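Local coordinates for protein neuraminidase (Influenza A virus, PDB 4GDI) that probably removes terminal sialic acids from glycoconjugates, although this bat-virus N10 neuraminidase-like protein has a diverged putative active site, at residues 8-13 with 154-159. Sequence-based numbering, arbitrary orientation.
Sequences YWRAKS and CIEGSC
The carbonyl oxygen of Trp9 is gripped twice: Glu156 N donates to Trp9 O over 3.0 Å, and a water donates to the same oxygen at 2.7 Å. That water accepts from Gly157 N at 2.9 Å, so both central amides of the type I' turn from Ile155 to Ser158 reach one acceptor, directly or through the water. Glycine suits the turn's third position, where a CB would press on Glu156 O and run into Tyr8 CD2. The flat Tyr8 ring instead lays a face over Gly157 CA, a CH-pi contact 3.7 Å from the ring centroid. Trp9 chi1 of 177° swings its broad, buried indole away from its own backbone N, and the ring edge meets Cys154 O, 3.2 Å from CZ3. The Arg10 guanidinium lies against aliphatic Glu156 CG, 3.2 Å from NE. Arg10 NE and Glu156 OE2, 3.8 Å apart, attract by charge alone, as no N-H points at the oxygen; the glutamate also answers Lys229 through OE1. The Cys154-Cys159 disulfide ties the two strands behind the turn. An N-terminal segment thus packs on the hairpin turn joining the first two strands of a four-stranded antiparallel blade of the neuraminidase beta-propeller.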
ATOM      1  N   TYR A   8      15.350 -20.374 -12.765  1.00 36.28           N
ATOM      2  CA  TYR A   8      16.113 -20.156 -11.544  1.00 30.32           C
ATOM      3  C   TYR A   8      17.196 -19.157 -11.859  1.00 32.79           C
ATOM      4  O   TYR A   8      17.767 -19.150 -12.952  1.00 30.30           O
ATOM      5  CB  TYR A   8      16.726 -21.447 -10.992  1.00 25.75           C
ATOM      6  CG  TYR A   8      15.707 -22.381 -10.394  1.00 27.57           C
ATOM      7  CD1 TYR A   8      14.947 -21.995  -9.299  1.00 26.66           C
ATOM      8  CD2 TYR A   8      15.510 -23.657 -10.914  1.00 37.28           C
ATOM      9  CE1 TYR A   8      14.018 -22.847  -8.733  1.00 33.26           C
ATOM     10  CE2 TYR A   8      14.580 -24.517 -10.359  1.00 38.20           C
ATOM     11  CZ  TYR A   8      13.830 -24.101  -9.274  1.00 36.39           C
ATOM     12  OH  TYR A   8      12.902 -24.944  -8.719  1.00 38.30           O
ATOM     13  N   TRP A   9      17.470 -18.289 -10.901  1.00 26.26           N
ATOM     14  CA  TRP A   9      18.449 -17.254 -11.120  1.00 22.06           C
ATOM     15  C   TRP A   9      19.848 -17.823 -11.049  1.00 25.69           C
ATOM     16  O   TRP A   9      20.101 -18.788 -10.333  1.00 28.77           O
ATOM     17  CB  TRP A   9      18.286 -16.174 -10.052  1.00 29.79           C
ATOM     18  CG  TRP A   9      19.288 -15.100 -10.144  1.00 26.70           C
ATOM     19  CD1 TRP A   9      19.237 -14.015 -10.949  1.00 24.35           C
ATOM     20  CD2 TRP A   9      20.497 -14.983  -9.381  1.00 30.65           C
ATOM     21  NE1 TRP A   9      20.340 -13.225 -10.749  1.00 25.86           N
ATOM     22  CE2 TRP A   9      21.130 -13.794  -9.787  1.00 26.30           C
ATOM     23  CE3 TRP A   9      21.101 -15.768  -8.393  1.00 30.46           C
ATOM     24  CZ2 TRP A   9      22.352 -13.363  -9.246  1.00 26.20           C
ATOM     25  CZ3 TRP A   9      22.306 -15.343  -7.850  1.00 25.79           C
ATOM     26  CH2 TRP A   9      22.920 -14.145  -8.278  1.00 25.49           C
ATOM     27  N   ARG A  10      20.758 -17.221 -11.799  1.00 25.70           N
ATOM     28  CA  ARG A  10      22.178 -17.409 -11.553  1.00 31.13           C
ATOM     29  C   ARG A  10      22.883 -16.124 -11.929  1.00 33.06           C
ATOM     30  O   ARG A  10      22.376 -15.351 -12.739  1.00 35.19           O
ATOM     31  CB  ARG A  10      22.733 -18.592 -12.347  1.00 39.14           C
ATOM     32  CG  ARG A  10      22.819 -18.358 -13.834  1.00 43.69           C
ATOM     33  CD  ARG A  10      22.690 -19.670 -14.591  1.00 77.88           C
ATOM     34  NE  ARG A  10      21.369 -20.271 -14.384  1.00 92.12           N
ATOM     35  CZ  ARG A  10      20.461 -20.486 -15.334  1.00 92.56           C
ATOM     36  NH1 ARG A  10      20.703 -20.175 -16.605  1.00 88.65           N
ATOM     37  NH2 ARG A  10      19.296 -21.032 -15.006  1.00 87.73           N
ATOM     38  N   ALA A  11      24.051 -15.901 -11.343  1.00 31.12           N
ATOM     39  CA  ALA A  11      24.823 -14.698 -11.605  1.00 31.12           C
ATOM     40  C   ALA A  11      25.163 -14.576 -13.087  1.00 27.79           C
ATOM     41  O   ALA A  11      25.263 -15.570 -13.786  1.00 27.63           O
ATOM     42  CB  ALA A  11      26.092 -14.718 -10.794  1.00 27.35           C
ATOM     43  N   LYS A  12      25.354 -13.352 -13.554  1.00 31.25           N
ATOM     44  CA  LYS A  12      25.808 -13.146 -14.917  1.00 36.37           C
ATOM     45  C   LYS A  12      27.230 -13.681 -14.980  1.00 34.57           C
ATOM     46  O   LYS A  12      27.853 -13.885 -13.944  1.00 31.50           O
ATOM     47  CB  LYS A  12      25.733 -11.669 -15.304  1.00 26.22           C
ATOM     48  CG  LYS A  12      24.394 -11.052 -14.938  1.00 34.29           C
ATOM     49  CD  LYS A  12      23.930  -9.998 -15.921  1.00 42.56           C
ATOM     50  CE  LYS A  12      22.487  -9.592 -15.609  1.00 35.86           C
ATOM     51  NZ  LYS A  12      21.762  -9.132 -16.805  1.00 39.88           N
ATOM     52  N   SER A  13      27.739 -13.891 -16.189  1.00 36.43           N
ATOM     53  CA  SER A  13      28.913 -14.740 -16.400  1.00 42.32           C
ATOM     54  C   SER A  13      30.215 -14.168 -15.852  1.00 35.07           C
ATOM     55  O   SER A  13      31.147 -14.904 -15.564  1.00 34.89           O
ATOM     56  CB  SER A  13      29.070 -15.070 -17.894  1.00 42.63           C
ATOM     57  OG  SER A  13      29.250 -13.892 -18.666  1.00 46.73           O
ATOM     58  N   CYS A 154      21.951 -18.331  -3.842  1.00 22.23           N
ATOM     59  CA  CYS A 154      21.253 -19.257  -4.758  1.00 23.00           C
ATOM     60  C   CYS A 154      21.913 -19.316  -6.136  1.00 28.15           C
ATOM     61  O   CYS A 154      22.260 -18.293  -6.718  1.00 27.03           O
ATOM     62  CB  CYS A 154      19.782 -18.869  -4.900  1.00 22.39           C
ATOM     63  SG  CYS A 154      18.834 -18.981  -3.378  1.00 28.67           S
ATOM     64  N   ILE A 155      22.114 -20.536  -6.626  1.00 22.30           N
ATOM     65  CA  ILE A 155      22.655 -20.784  -7.952  1.00 24.48           C
ATOM     66  C   ILE A 155      21.818 -21.867  -8.632  1.00 23.51           C
ATOM     67  O   ILE A 155      21.795 -23.006  -8.173  1.00 26.25           O
ATOM     68  CB  ILE A 155      24.100 -21.318  -7.899  1.00 30.89           C
ATOM     69  CG1 ILE A 155      25.000 -20.399  -7.094  1.00 28.57           C
ATOM     70  CG2 ILE A 155      24.680 -21.455  -9.306  1.00 26.51           C
ATOM     71  CD1 ILE A 155      26.382 -20.962  -6.936  1.00 25.43           C
ATOM     72  N   GLU A 156      21.118 -21.508  -9.702  1.00 28.39           N
ATOM     73  CA  GLU A 156      20.345 -22.486 -10.472  1.00 33.15           C
ATOM     74  C   GLU A 156      19.433 -23.332  -9.591  1.00 25.26           C
ATOM     75  O   GLU A 156      19.314 -24.514  -9.801  1.00 28.65           O
ATOM     76  CB  GLU A 156      21.291 -23.420 -11.249  1.00 31.39           C
ATOM     77  CG  GLU A 156      22.034 -22.740 -12.390  1.00 52.53           C
ATOM     78  CD  GLU A 156      23.424 -23.326 -12.648  1.00 76.95           C
ATOM     79  OE1 GLU A 156      23.793 -24.329 -11.997  1.00 82.68           O
ATOM     80  OE2 GLU A 156      24.153 -22.771 -13.499  1.00 73.13           O
ATOM     81  N   GLY A 157      18.799 -22.727  -8.598  1.00 26.44           N
ATOM     82  CA  GLY A 157      17.847 -23.448  -7.778  1.00 29.95           C
ATOM     83  C   GLY A 157      18.405 -24.092  -6.518  1.00 25.96           C
ATOM     84  O   GLY A 157      17.634 -24.509  -5.658  1.00 27.82           O
ATOM     85  N   SER A 158      19.725 -24.213  -6.414  1.00 27.90           N
ATOM     86  CA  SER A 158      20.347 -24.649  -5.160  1.00 29.90           C
ATOM     87  C   SER A 158      20.774 -23.431  -4.329  1.00 24.70           C
ATOM     88  O   SER A 158      21.495 -22.565  -4.827  1.00 25.18           O
ATOM     89  CB  SER A 158      21.584 -25.516  -5.438  1.00 27.52           C
ATOM     90  OG  SER A 158      21.255 -26.724  -6.097  1.00 33.84           O
ATOM     91  N   CYS A 159      20.356 -23.376  -3.071  1.00 23.59           N
ATOM     92  CA  CYS A 159      20.719 -22.263  -2.188  1.00 22.62           C
ATOM     93  C   CYS A 159      21.658 -22.721  -1.060  1.00 31.15           C
ATOM     94  O   CYS A 159      21.436 -23.753  -0.427  1.00 30.68           O
ATOM     95  CB  CYS A 159      19.455 -21.625  -1.608  1.00 26.74           C
ATOM     96  SG  CYS A 159      18.336 -20.929  -2.885  1.00 30.02           S
TER
HETATM   97  O   HOH W   1      18.734 -19.884  -8.224  1.00 22.36           O